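Side-chain contacts in amine Dehydrogenase (Pseudomonas putida, PDB 1JMX), which probably oxidises primary amines as part of a quinohemoprotein dehydrogenase, with electrons passing on through heme c: residues L326-V329 / K330-K333; V320-P323 / D324-E327; V25-V28 / A29-T32; A6-G10 / H11-I15. All blocks are in the same frame, centred on the assembly; numbering follows the deposited sequence.

Interaction 1 of 4, residues L326-V329 / K330-K333; sequences LEKV and KNIK
Between Val-329 and Lys-330 strand 327-333 kinks, its two short segments running 53° apart and approaching to 5.8 Å between axes, because both residues face Val-320 of the partner strand as a classic beta bulge. The evidence lies in the backbone: Val-329 has psi near -45°, well away from extended values, and the extra residue changes the alternation of side chains. Lys-328 and Asn-331, three positions apart, therefore come out on the same side of the strand, where an unbroken strand would put them on opposite faces. A chi1 of -163° swings Lys-328 CG to the side opposite its amide nitrogen, and a single bend at chi3 (68°) in the otherwise extended chain turns the ammonium group towards the amide. The two side chains cross at about a right angle, and Lys-328 NZ donates to Asn-331 OD1 at 2.7 Å, within the carbonyl plane and on a lone pair. The methylene before the nitrogen follows it in, Lys-328 CE lying 3.1 Å from Asn-331 OD1, while Lys-328 CD lies 3.7 Å from Asn-331 ND2. The same ammonium forms a salt bridge with Asp-294, so the amide oxygen shares a cation already held by a carboxylate. At the bulge itself the contact is looser: Val-329 CG1 stands 4.3 Å from Lys-330 CG. The stretch is the second strand of the hairpin made with strand 317-322 and lies outermost in its four-stranded antiparallel sheet within the chain; Lys-328 packs on Phe-321, Asn-331 on Ala-319 and Tyr-297, and Lys-330 reaches Asp-31 of a neighbouring hairpin.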
ATOM      1  N   LEU B 326      36.206  -1.898  -6.249  1.00 23.07           N
ATOM      2  CA  LEU B 326      34.798  -1.705  -5.857  1.00 21.95           C
ATOM      3  C   LEU B 326      34.491  -0.244  -5.498  1.00 22.23           C
ATOM      4  O   LEU B 326      33.742   0.044  -4.555  1.00 22.32           O
ATOM      5  CB  LEU B 326      34.373  -2.639  -4.707  1.00 20.76           C
ATOM      6  CG  LEU B 326      33.329  -3.729  -5.024  1.00 20.64           C
ATOM      7  CD1 LEU B 326      32.472  -4.014  -3.796  1.00 17.61           C
ATOM      8  CD2 LEU B 326      32.438  -3.297  -6.168  1.00 20.10           C
ATOM      9  N   GLU B 327      35.068   0.679  -6.259  1.00 21.31           N
ATOM     10  CA  GLU B 327      34.838   2.086  -6.013  1.00 22.12           C
ATOM     11  C   GLU B 327      34.370   2.842  -7.233  1.00 22.05           C
ATOM     12  O   GLU B 327      34.843   2.612  -8.344  1.00 23.36           O
ATOM     13  CB  GLU B 327      36.076   2.741  -5.426  1.00 24.23           C
ATOM     14  CG  GLU B 327      36.327   2.311  -3.981  1.00 27.44           C
ATOM     15  CD  GLU B 327      37.462   3.062  -3.322  1.00 27.07           C
ATOM     16  OE1 GLU B 327      37.737   2.793  -2.127  1.00 26.97           O
ATOM     17  OE2 GLU B 327      38.070   3.924  -4.000  1.00 29.23           O
ATOM     18  N   LYS B 328      33.436   3.759  -7.002  1.00 21.34           N
ATOM     19  CA  LYS B 328      32.866   4.557  -8.063  1.00 22.11           C
ATOM     20  C   LYS B 328      33.900   5.475  -8.685  1.00 23.17           C
ATOM     21  O   LYS B 328      34.491   6.314  -8.007  1.00 23.96           O
ATOM     22  CB  LYS B 328      31.690   5.379  -7.545  1.00 22.94           C
ATOM     23  CG  LYS B 328      30.795   5.906  -8.655  1.00 22.78           C
ATOM     24  CD  LYS B 328      29.810   6.925  -8.149  1.00 22.31           C
ATOM     25  CE  LYS B 328      30.532   8.179  -7.721  1.00 21.43           C
ATOM     26  NZ  LYS B 328      29.580   9.218  -7.255  1.00 22.64           N
ATOM     27  N   VAL B 329      34.136   5.262  -9.976  1.00 24.11           N
ATOM     28  CA  VAL B 329      35.074   6.048 -10.770  1.00 24.95           C
ATOM     29  C   VAL B 329      34.393   7.329 -11.239  1.00 25.15           C
ATOM     30  O   VAL B 329      34.989   8.406 -11.177  1.00 27.05           O
ATOM     31  CB  VAL B 329      35.588   5.239 -11.999  1.00 25.69           C
ATOM     32  CG1 VAL B 329      36.488   6.104 -12.875  1.00 28.65           C
ATOM     33  CG2 VAL B 329      36.342   3.994 -11.533  1.00 26.11           C
ATOM     34  N   LYS B 330      33.155   7.217 -11.718  1.00 23.75           N
ATOM     35  CA  LYS B 330      32.420   8.396 -12.169  1.00 24.11           C
ATOM     36  C   LYS B 330      30.938   8.140 -12.360  1.00 22.55           C
ATOM     37  O   LYS B 330      30.455   7.052 -12.075  1.00 22.43           O
ATOM     38  CB  LYS B 330      33.027   8.983 -13.452  1.00 26.51           C
ATOM     39  CG  LYS B 330      33.078   8.043 -14.632  1.00 28.06           C
ATOM     40  CD  LYS B 330      33.715   8.717 -15.843  1.00 29.70           C
ATOM     41  CE  LYS B 330      32.829   9.842 -16.383  1.00 32.06           C
ATOM     42  NZ  LYS B 330      33.248  10.316 -17.753  1.00 34.84           N
ATOM     43  N   ASN B 331      30.221   9.174 -12.786  1.00 21.60           N
ATOM     44  CA  ASN B 331      28.790   9.087 -13.030  1.00 21.87           C
ATOM     45  C   ASN B 331      28.482   9.669 -14.385  1.00 22.10           C
ATOM     46  O   ASN B 331      28.999  10.730 -14.746  1.00 22.85           O
ATOM     47  CB  ASN B 331      27.988   9.883 -11.991  1.00 21.43           C
ATOM     48  CG  ASN B 331      28.021   9.254 -10.631  1.00 21.95           C
ATOM     49  OD1 ASN B 331      28.803   9.655  -9.769  1.00 22.16           O
ATOM     50  ND2 ASN B 331      27.179   8.247 -10.426  1.00 20.57           N
ATOM     51  N   ILE B 332      27.641   8.964 -15.133  1.00 21.25           N
ATOM     52  CA  ILE B 332      27.205   9.417 -16.442  1.00 19.88           C
ATOM     53  C   ILE B 332      25.800   9.954 -16.203  1.00 20.29           C
ATOM     54  O   ILE B 332      24.913   9.214 -15.776  1.00 19.69           O
ATOM     55  CB  ILE B 332      27.150   8.246 -17.462  1.00 19.36           C
ATOM     56  CG1 ILE B 332      28.549   7.654 -17.665  1.00 17.81           C
ATOM     57  CG2 ILE B 332      26.565   8.723 -18.799  1.00 19.25           C
ATOM     58  CD1 ILE B 332      28.561   6.405 -18.504  1.00 17.48           C
ATOM     59  N   LYS B 333      25.627  11.256 -16.389  1.00 20.82           N
ATOM     60  CA  LYS B 333      24.322  11.880 -16.207  1.00 22.46           C
ATOM     61  C   LYS B 333      23.572  11.807 -17.537  1.00 21.09           C
ATOM     62  O   LYS B 333      24.052  12.309 -18.552  1.00 22.65           O
ATOM     63  CB  LYS B 333      24.488  13.334 -15.747  1.00 25.49           C
ATOM     64  CG  LYS B 333      23.194  14.150 -15.629  1.00 30.03           C
ATOM     65  CD  LYS B 333      22.273  13.643 -14.527  1.00 33.17           C
ATOM     66  CE  LYS B 333      22.921  13.736 -13.138  1.00 35.06           C
ATOM     67  NZ  LYS B 333      22.012  13.243 -12.049  1.00 35.82           N
TER

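Interaction 2 of 4, residues V320-P323 / D324-E327; sequences VFNP and DTLE
A hairpin turn closed by a G1 beta bulge joins strand 317-322 to strand 327-333, with Leu-326 and Glu-327 both facing Asn-322. The straightest backbone bond of the closure runs from Asn-322 N to Glu-327 O, 3.1 Å long with 162° at the hydrogen. In return Asn-322 O is approached by Leu-326 N at 2.8 Å and by the more distant Glu-327 N, both bonds weak. The Asn-322 side chain works inside the loop: with CG placed beside the carbonyl carbon, away from the residue's own nitrogen (chi1 177°), the amide is carried forward over the turn. Asn-322 OD1 takes Thr-325 N at 3.0 Å in a nearly straight bond, the donor well above the carbonyl plane, and Asp-324 N at 2.9 Å in a weak one. An alanine here has no amide oxygen, which would probably leave the backbone N-H groups of Asp-324 and Thr-325 without this acceptor and the turn freer to shift. Leu-326 takes the left-handed backbone conformation (phi 62°) expected of the first bulge residue. Hairpins of this kind connect successive strands of the antiparallel blades in a beta-propeller, and this one links the last two strands of its four-stranded sheet. Next to the turn, the Phe-321 ring meets Leu-326 O edge-on and in plane, Phe-321 CE2 to Leu-326 O 3.6 Å, and Phe-321 CD2 lies 4.4 Å from Leu-326 CD2. Both apolar side chains also rest on Leu-277 of strand 276-281. From the adjacent sheet, Lys-279 NZ and Tyr-271 OH bond to Pro-323 O.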
ATOM      1  N   VAL B 320      29.674   4.422 -12.513  1.00 16.98           N
ATOM      2  CA  VAL B 320      30.704   3.595 -13.135  1.00 16.62           C
ATOM      3  C   VAL B 320      31.649   3.183 -12.022  1.00 17.75           C
ATOM      4  O   VAL B 320      32.189   4.029 -11.319  1.00 18.14           O
ATOM      5  CB  VAL B 320      31.496   4.337 -14.236  1.00 15.43           C
ATOM      6  CG1 VAL B 320      32.465   3.376 -14.910  1.00 15.49           C
ATOM      7  CG2 VAL B 320      30.550   4.924 -15.266  1.00 14.19           C
ATOM      8  N   PHE B 321      31.816   1.877 -11.858  1.00 18.02           N
ATOM      9  CA  PHE B 321      32.670   1.315 -10.830  1.00 17.94           C
ATOM     10  C   PHE B 321      33.848   0.533 -11.374  1.00 18.60           C
ATOM     11  O   PHE B 321      33.817   0.013 -12.490  1.00 18.28           O
ATOM     12  CB  PHE B 321      31.870   0.360  -9.943  1.00 17.57           C
ATOM     13  CG  PHE B 321      31.169   1.025  -8.806  1.00 18.74           C
ATOM     14  CD1 PHE B 321      30.065   1.836  -9.027  1.00 18.42           C
ATOM     15  CD2 PHE B 321      31.610   0.827  -7.496  1.00 19.01           C
ATOM     16  CE1 PHE B 321      29.405   2.443  -7.960  1.00 20.27           C
ATOM     17  CE2 PHE B 321      30.955   1.432  -6.420  1.00 18.85           C
ATOM     18  CZ  PHE B 321      29.855   2.238  -6.653  1.00 19.77           C
ATOM     19  N   ASN B 322      34.903   0.486 -10.569  1.00 19.10           N
ATOM     20  CA  ASN B 322      36.080  -0.302 -10.886  1.00 17.94           C
ATOM     21  C   ASN B 322      35.689  -1.556 -10.134  1.00 17.73           C
ATOM     22  O   ASN B 322      35.481  -1.503  -8.923  1.00 17.81           O
ATOM     23  CB  ASN B 322      37.330   0.305 -10.254  1.00 19.96           C
ATOM     24  CG  ASN B 322      38.568  -0.533 -10.498  1.00 19.20           C
ATOM     25  OD1 ASN B 322      38.646  -1.685 -10.081  1.00 20.18           O
ATOM     26  ND2 ASN B 322      39.541   0.044 -11.183  1.00 21.86           N
ATOM     27  N   PRO B 323      35.525  -2.686 -10.836  1.00 17.56           N
ATOM     28  CA  PRO B 323      35.137  -3.921 -10.149  1.00 18.23           C
ATOM     29  C   PRO B 323      36.172  -4.506  -9.177  1.00 20.09           C
ATOM     30  O   PRO B 323      35.807  -5.212  -8.237  1.00 18.69           O
ATOM     31  CB  PRO B 323      34.816  -4.864 -11.308  1.00 16.69           C
ATOM     32  CG  PRO B 323      35.748  -4.415 -12.364  1.00 16.94           C
ATOM     33  CD  PRO B 323      35.671  -2.913 -12.282  1.00 16.00           C
ATOM     34  N   ASP B 324      37.449  -4.200  -9.394  1.00 22.33           N
ATOM     35  CA  ASP B 324      38.514  -4.710  -8.526  1.00 24.97           C
ATOM     36  C   ASP B 324      38.531  -3.989  -7.186  1.00 24.35           C
ATOM     37  O   ASP B 324      38.463  -4.619  -6.133  1.00 25.61           O
ATOM     38  CB  ASP B 324      39.885  -4.566  -9.195  1.00 27.59           C
ATOM     39  CG  ASP B 324      39.954  -5.266 -10.538  1.00 30.85           C
ATOM     40  OD1 ASP B 324      39.564  -6.455 -10.615  1.00 33.13           O
ATOM     41  OD2 ASP B 324      40.387  -4.618 -11.517  1.00 33.80           O
ATOM     42  N   THR B 325      38.610  -2.665  -7.233  1.00 22.75           N
ATOM     43  CA  THR B 325      38.633  -1.870  -6.021  1.00 23.06           C
ATOM     44  C   THR B 325      37.239  -1.660  -5.439  1.00 22.70           C
ATOM     45  O   THR B 325      37.110  -1.328  -4.270  1.00 22.95           O
ATOM     46  CB  THR B 325      39.306  -0.499  -6.271  1.00 23.36           C
ATOM     47  OG1 THR B 325      38.561   0.236  -7.248  1.00 23.70           O
ATOM     48  CG2 THR B 325      40.731  -0.690  -6.785  1.00 24.18           C
ATOM     49  N   LEU B 326      36.206  -1.898  -6.249  1.00 23.07           N
ATOM     50  CA  LEU B 326      34.798  -1.705  -5.857  1.00 21.95           C
ATOM     51  C   LEU B 326      34.491  -0.244  -5.498  1.00 22.23           C
ATOM     52  O   LEU B 326      33.742   0.044  -4.555  1.00 22.32           O
ATOM     53  CB  LEU B 326      34.373  -2.639  -4.707  1.00 20.76           C
ATOM     54  CG  LEU B 326      33.329  -3.729  -5.024  1.00 20.64           C
ATOM     55  CD1 LEU B 326      32.472  -4.014  -3.796  1.00 17.61           C
ATOM     56  CD2 LEU B 326      32.438  -3.297  -6.168  1.00 20.10           C
ATOM     57  N   GLU B 327      35.068   0.679  -6.259  1.00 21.31           N
ATOM     58  CA  GLU B 327      34.838   2.086  -6.013  1.00 22.12           C
ATOM     59  C   GLU B 327      34.370   2.842  -7.233  1.00 22.05           C
ATOM     60  O   GLU B 327      34.843   2.612  -8.344  1.00 23.36           O
ATOM     61  CB  GLU B 327      36.076   2.741  -5.426  1.00 24.23           C
ATOM     62  CG  GLU B 327      36.327   2.311  -3.981  1.00 27.44           C
ATOM     63  CD  GLU B 327      37.462   3.062  -3.322  1.00 27.07           C
ATOM     64  OE1 GLU B 327      37.737   2.793  -2.127  1.00 26.97           O
ATOM     65  OE2 GLU B 327      38.070   3.924  -4.000  1.00 29.23           O
TER

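Interaction 3 of 4, residues V25-V28 / A29-T32; sequences VVDV and ASDT
A trans chi1 of 180° at Asp-27 and a chi1 of 57° at Ser-30, which sets OG between its own nitrogen and carbonyl carbon, are the two choices that bring carboxylate and hydroxyl together inside the turn. Ser-30 OG donates to Asp-27 OD1 at 2.7 Å, using the anti lone pair that points away from the other carboxylate oxygen. Ser-30 N comes to the same oxygen at 3.2 Å, on that anti side but 34° out of the carboxylate plane. Thr-32 OG1 in turn donates to Ser-30 OG at 3.0 Å, making a relay of hydroxyls that ends on the carboxylate. The second oxygen is also engaged: a water accepts from Ala-29 N at 3.0 Å and donates weakly to Asp-27 OD2. The loop is the turn of the hairpin between strands 22-27 and 32-38, where Asp-31 and Thr-32 both face Asp-27 as a G1 beta bulge and Asp-31 has the positive phi of its first position. Asp-27 N to Thr-32 O, 2.9 Å, pairs the strands. A valine in place of Asp-27 lacks the carboxylate, and Ser-30 would probably lose the acceptor for both its N-H and its hydroxyl, the latter keeping Thr-32 OG1 as its partner in the turn but less fixed in rotation. The Asp-31 carboxylate is bonded by Lys-308 in a salt bridge and by the hydroxyl of Tyr-310, beyond the hairpin.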
ATOM      1  N   VAL B  25      22.546   6.090 -26.338  1.00 14.66           N
ATOM      2  CA  VAL B  25      23.669   5.243 -26.690  1.00 14.29           C
ATOM      3  C   VAL B  25      24.854   5.815 -25.922  1.00 14.81           C
ATOM      4  O   VAL B  25      25.164   7.003 -26.024  1.00 14.63           O
ATOM      5  CB  VAL B  25      23.964   5.263 -28.206  1.00 14.38           C
ATOM      6  CG1 VAL B  25      25.117   4.327 -28.520  1.00 13.84           C
ATOM      7  CG2 VAL B  25      22.733   4.846 -28.986  1.00 12.73           C
ATOM      8  N   VAL B  26      25.460   4.978 -25.093  1.00 15.24           N
ATOM      9  CA  VAL B  26      26.599   5.380 -24.296  1.00 15.64           C
ATOM     10  C   VAL B  26      27.867   4.805 -24.903  1.00 15.71           C
ATOM     11  O   VAL B  26      27.950   3.614 -25.187  1.00 15.22           O
ATOM     12  CB  VAL B  26      26.463   4.899 -22.821  1.00 15.82           C
ATOM     13  CG1 VAL B  26      27.769   5.124 -22.052  1.00 16.07           C
ATOM     14  CG2 VAL B  26      25.323   5.647 -22.132  1.00 15.63           C
ATOM     15  N   ASP B  27      28.817   5.681 -25.192  1.00 16.37           N
ATOM     16  CA  ASP B  27      30.082   5.244 -25.724  1.00 17.03           C
ATOM     17  C   ASP B  27      30.859   4.770 -24.496  1.00 17.56           C
ATOM     18  O   ASP B  27      31.256   5.572 -23.651  1.00 18.09           O
ATOM     19  CB  ASP B  27      30.790   6.402 -26.414  1.00 18.15           C
ATOM     20  CG  ASP B  27      32.123   5.997 -26.983  1.00 19.32           C
ATOM     21  OD1 ASP B  27      33.164   6.422 -26.441  1.00 20.84           O
ATOM     22  OD2 ASP B  27      32.127   5.228 -27.955  1.00 22.70           O
ATOM     23  N   VAL B  28      31.019   3.458 -24.379  1.00 17.75           N
ATOM     24  CA  VAL B  28      31.709   2.858 -23.244  1.00 17.76           C
ATOM     25  C   VAL B  28      33.168   3.290 -23.058  1.00 19.71           C
ATOM     26  O   VAL B  28      33.651   3.347 -21.931  1.00 21.28           O
ATOM     27  CB  VAL B  28      31.608   1.318 -23.304  1.00 17.45           C
ATOM     28  CG1 VAL B  28      32.427   0.662 -22.193  1.00 17.11           C
ATOM     29  CG2 VAL B  28      30.152   0.901 -23.192  1.00 16.29           C
ATOM     30  N   ALA B  29      33.852   3.641 -24.142  1.00 19.78           N
ATOM     31  CA  ALA B  29      35.257   4.046 -24.046  1.00 21.28           C
ATOM     32  C   ALA B  29      35.464   5.356 -23.283  1.00 21.38           C
ATOM     33  O   ALA B  29      36.306   5.441 -22.383  1.00 21.90           O
ATOM     34  CB  ALA B  29      35.878   4.147 -25.450  1.00 21.41           C
ATOM     35  N   SER B  30      34.675   6.362 -23.639  1.00 21.35           N
ATOM     36  CA  SER B  30      34.767   7.680 -23.026  1.00 20.75           C
ATOM     37  C   SER B  30      33.763   7.926 -21.902  1.00 20.42           C
ATOM     38  O   SER B  30      33.790   8.973 -21.264  1.00 19.90           O
ATOM     39  CB  SER B  30      34.592   8.744 -24.106  1.00 20.34           C
ATOM     40  OG  SER B  30      33.362   8.572 -24.785  1.00 22.00           O
ATOM     41  N   ASP B  31      32.870   6.968 -21.682  1.00 20.44           N
ATOM     42  CA  ASP B  31      31.847   7.089 -20.652  1.00 20.50           C
ATOM     43  C   ASP B  31      31.016   8.342 -20.836  1.00 20.74           C
ATOM     44  O   ASP B  31      30.738   9.066 -19.882  1.00 20.86           O
ATOM     45  CB  ASP B  31      32.473   7.067 -19.262  1.00 20.51           C
ATOM     46  CG  ASP B  31      32.814   5.675 -18.811  1.00 21.28           C
ATOM     47  OD1 ASP B  31      32.040   4.755 -19.142  1.00 22.31           O
ATOM     48  OD2 ASP B  31      33.847   5.495 -18.133  1.00 24.59           O
ATOM     49  N   THR B  32      30.658   8.613 -22.086  1.00 20.40           N
ATOM     50  CA  THR B  32      29.855   9.781 -22.411  1.00 20.69           C
ATOM     51  C   THR B  32      28.708   9.364 -23.331  1.00 19.92           C
ATOM     52  O   THR B  32      28.777   8.320 -23.978  1.00 20.10           O
ATOM     53  CB  THR B  32      30.706  10.898 -23.096  1.00 21.84           C
ATOM     54  OG1 THR B  32      31.044  10.514 -24.438  1.00 24.56           O
ATOM     55  CG2 THR B  32      31.995  11.164 -22.312  1.00 21.32           C
TER
HETATM   56  O   HOH W   1      33.133   2.970 -27.026  1.00 23.36           O

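Interaction 4 of 4, residues A6-G10 / H11-I15; sequences ALKAG and HEYMI
Two CH-pi contacts and one side-chain-to-backbone hydrogen bond fold the loop 6-10 back on the start of strand 12-18, an inner strand of the sheet that the C-terminal strand 345-348 completes. Leu-7 and Tyr-13 pass one another running opposite ways; chi1 of -80° turns Leu-7 CG away from its carbonyl carbon and over the centre of the phenol ring, 3.9 Å from the Tyr-13 centroid and 12° off the normal. Leu-7 CB adds a contact of 3.7 Å to Tyr-13 CE1. At the end of that ring the hydroxyl oxygen accepts from the backbone: Lys-8 N to Tyr-13 OH is 3.0 Å, with 159° at the hydrogen. Lys-8 O lies in the plane of the same ring, at its edge. A type II turn from Lys-8 to His-11 follows, its weak closing bond running from His-11 N to Lys-8 O; Gly-10 takes the positive phi there, where a beta carbon would jam against the carbonyl oxygen of Ala-9. Across the turn Lys-8 and His-11 run side by side in the same direction, with Lys-8 CB 3.8 Å from the imidazole centroid, over its face. Tyr-34 meets the Tyr-13 ring edge-to-face, and Leu-7 packs on Val-25. The lysine thus touches the imidazole through its methylenes, with Lys-8 NZ and His-11 ND1 6.6 Å apart, a distance that would probably soften any repulsion should the histidine be charged.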
ATOM      1  N   ALA B   6      26.068   7.796 -36.811  1.00 22.35           N
ATOM      2  CA  ALA B   6      26.019   6.343 -36.909  1.00 21.56           C
ATOM      3  C   ALA B   6      27.077   5.787 -35.983  1.00 20.88           C
ATOM      4  O   ALA B   6      28.102   6.429 -35.761  1.00 21.36           O
ATOM      5  CB  ALA B   6      26.288   5.896 -38.337  1.00 21.21           C
ATOM      6  N   LEU B   7      26.821   4.609 -35.428  1.00 19.54           N
ATOM      7  CA  LEU B   7      27.771   3.970 -34.525  1.00 19.90           C
ATOM      8  C   LEU B   7      28.989   3.418 -35.262  1.00 21.10           C
ATOM      9  O   LEU B   7      28.878   2.897 -36.375  1.00 21.70           O
ATOM     10  CB  LEU B   7      27.088   2.862 -33.723  1.00 18.73           C
ATOM     11  CG  LEU B   7      26.258   3.273 -32.500  1.00 17.12           C
ATOM     12  CD1 LEU B   7      25.251   4.357 -32.853  1.00 17.07           C
ATOM     13  CD2 LEU B   7      25.572   2.052 -31.924  1.00 15.97           C
ATOM     14  N   LYS B   8      30.154   3.540 -34.636  1.00 20.78           N
ATOM     15  CA  LYS B   8      31.395   3.063 -35.226  1.00 20.26           C
ATOM     16  C   LYS B   8      31.638   1.582 -34.983  1.00 19.36           C
ATOM     17  O   LYS B   8      31.406   1.077 -33.888  1.00 20.20           O
ATOM     18  CB  LYS B   8      32.571   3.880 -34.698  1.00 21.30           C
ATOM     19  CG  LYS B   8      32.410   5.365 -34.909  1.00 24.62           C
ATOM     20  CD  LYS B   8      33.741   6.079 -34.843  1.00 29.49           C
ATOM     21  CE  LYS B   8      33.567   7.595 -34.984  1.00 32.44           C
ATOM     22  NZ  LYS B   8      32.836   7.980 -36.235  1.00 34.84           N
ATOM     23  N   ALA B   9      32.118   0.898 -36.016  1.00 19.46           N
ATOM     24  CA  ALA B   9      32.413  -0.531 -35.944  1.00 18.49           C
ATOM     25  C   ALA B   9      33.568  -0.819 -34.990  1.00 17.95           C
ATOM     26  O   ALA B   9      34.506  -0.032 -34.893  1.00 18.49           O
ATOM     27  CB  ALA B   9      32.734  -1.063 -37.328  1.00 19.18           C
ATOM     28  N   GLY B  10      33.490  -1.944 -34.287  1.00 16.87           N
ATOM     29  CA  GLY B  10      34.534  -2.305 -33.347  1.00 17.33           C
ATOM     30  C   GLY B  10      34.412  -1.592 -32.006  1.00 17.21           C
ATOM     31  O   GLY B  10      35.006  -2.020 -31.018  1.00 18.32           O
ATOM     32  N   HIS B  11      33.668  -0.489 -31.977  1.00 17.07           N
ATOM     33  CA  HIS B  11      33.464   0.276 -30.751  1.00 15.84           C
ATOM     34  C   HIS B  11      32.407  -0.336 -29.864  1.00 16.07           C
ATOM     35  O   HIS B  11      31.377  -0.800 -30.341  1.00 14.58           O
ATOM     36  CB  HIS B  11      33.034   1.703 -31.062  1.00 13.42           C
ATOM     37  CG  HIS B  11      34.154   2.586 -31.494  1.00 11.75           C
ATOM     38  ND1 HIS B  11      34.168   3.939 -31.245  1.00 12.98           N
ATOM     39  CD2 HIS B  11      35.284   2.315 -32.183  1.00 12.90           C
ATOM     40  CE1 HIS B  11      35.255   4.469 -31.768  1.00 12.62           C
ATOM     41  NE2 HIS B  11      35.949   3.504 -32.345  1.00 14.53           N
ATOM     42  N   GLU B  12      32.650  -0.267 -28.561  1.00 16.94           N
ATOM     43  CA  GLU B  12      31.722  -0.794 -27.574  1.00 16.68           C
ATOM     44  C   GLU B  12      30.677   0.258 -27.216  1.00 16.19           C
ATOM     45  O   GLU B  12      30.992   1.436 -27.088  1.00 17.49           O
ATOM     46  CB  GLU B  12      32.483  -1.233 -26.335  1.00 15.97           C
ATOM     47  CG  GLU B  12      31.629  -1.964 -25.328  1.00 17.91           C
ATOM     48  CD  GLU B  12      32.458  -2.816 -24.411  1.00 18.93           C
ATOM     49  OE1 GLU B  12      33.645  -2.489 -24.206  1.00 22.08           O
ATOM     50  OE2 GLU B  12      31.933  -3.829 -23.921  1.00 21.07           O
ATOM     51  N   TYR B  13      29.431  -0.174 -27.064  1.00 16.01           N
ATOM     52  CA  TYR B  13      28.343   0.736 -26.741  1.00 14.50           C
ATOM     53  C   TYR B  13      27.397   0.133 -25.729  1.00 15.41           C
ATOM     54  O   TYR B  13      27.400  -1.078 -25.501  1.00 15.86           O
ATOM     55  CB  TYR B  13      27.558   1.101 -27.997  1.00 13.97           C
ATOM     56  CG  TYR B  13      28.349   1.907 -28.999  1.00 15.71           C
ATOM     57  CD1 TYR B  13      28.880   1.307 -30.147  1.00 15.58           C
ATOM     58  CD2 TYR B  13      28.559   3.268 -28.808  1.00 14.91           C
ATOM     59  CE1 TYR B  13      29.598   2.051 -31.076  1.00 14.70           C
ATOM     60  CE2 TYR B  13      29.274   4.019 -29.730  1.00 17.21           C
ATOM     61  CZ  TYR B  13      29.790   3.405 -30.861  1.00 15.55           C
ATOM     62  OH  TYR B  13      30.490   4.163 -31.767  1.00 17.25           O
ATOM     63  N   MET B  14      26.576   0.992 -25.137  1.00 15.92           N
ATOM     64  CA  MET B  14      25.599   0.575 -24.142  1.00 16.24           C
ATOM     65  C   MET B  14      24.307   1.337 -24.341  1.00 15.85           C
ATOM     66  O   MET B  14      24.317   2.553 -24.513  1.00 16.05           O
ATOM     67  CB  MET B  14      26.113   0.853 -22.730  1.00 17.05           C
ATOM     68  CG  MET B  14      25.078   0.609 -21.629  1.00 21.00           C
ATOM     69  SD  MET B  14      25.648   1.152 -19.998  1.00 22.95           S
ATOM     70  CE  MET B  14      26.395  -0.327 -19.457  1.00 20.33           C
ATOM     71  N   ILE B  15      23.193   0.618 -24.360  1.00 16.72           N
ATOM     72  CA  ILE B  15      21.912   1.282 -24.499  1.00 16.29           C
ATOM     73  C   ILE B  15      21.161   1.249 -23.182  1.00 15.81           C
ATOM     74  O   ILE B  15      21.249   0.284 -22.420  1.00 14.98           O
ATOM     75  CB  ILE B  15      21.027   0.677 -25.595  1.00 16.74           C
ATOM     76  CG1 ILE B  15      20.743  -0.800 -25.314  1.00 17.65           C
ATOM     77  CG2 ILE B  15      21.659   0.898 -26.947  1.00 17.48           C
ATOM     78  CD1 ILE B  15      19.629  -1.369 -26.185  1.00 18.52           C
TER

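How the interactions relate
Interactions 1 and 2 lie on the same hairpin and share Leu-326 and Glu-327: the bulge of interaction 1 is a surface contact, while the turn of interaction 2 is partly buried, as are interactions 3 and 4. Interaction 3 has the same G1-bulge turn in another sheet, but an aspartate plays the asparagine's part and recruits a serine hydroxyl and a water. Interaction 4 relies mainly on CH-pi packing and joins interaction 3 through neighbouring strands, Val-26 N lying 2.7 Å from Met-14 O. The two sheets touch, among other places, where Ile-332 CD1 approaches Val-26 CG1 at 3.9 Å; interactions 2 and 4 stay about 8 Å apart at their nearest atoms.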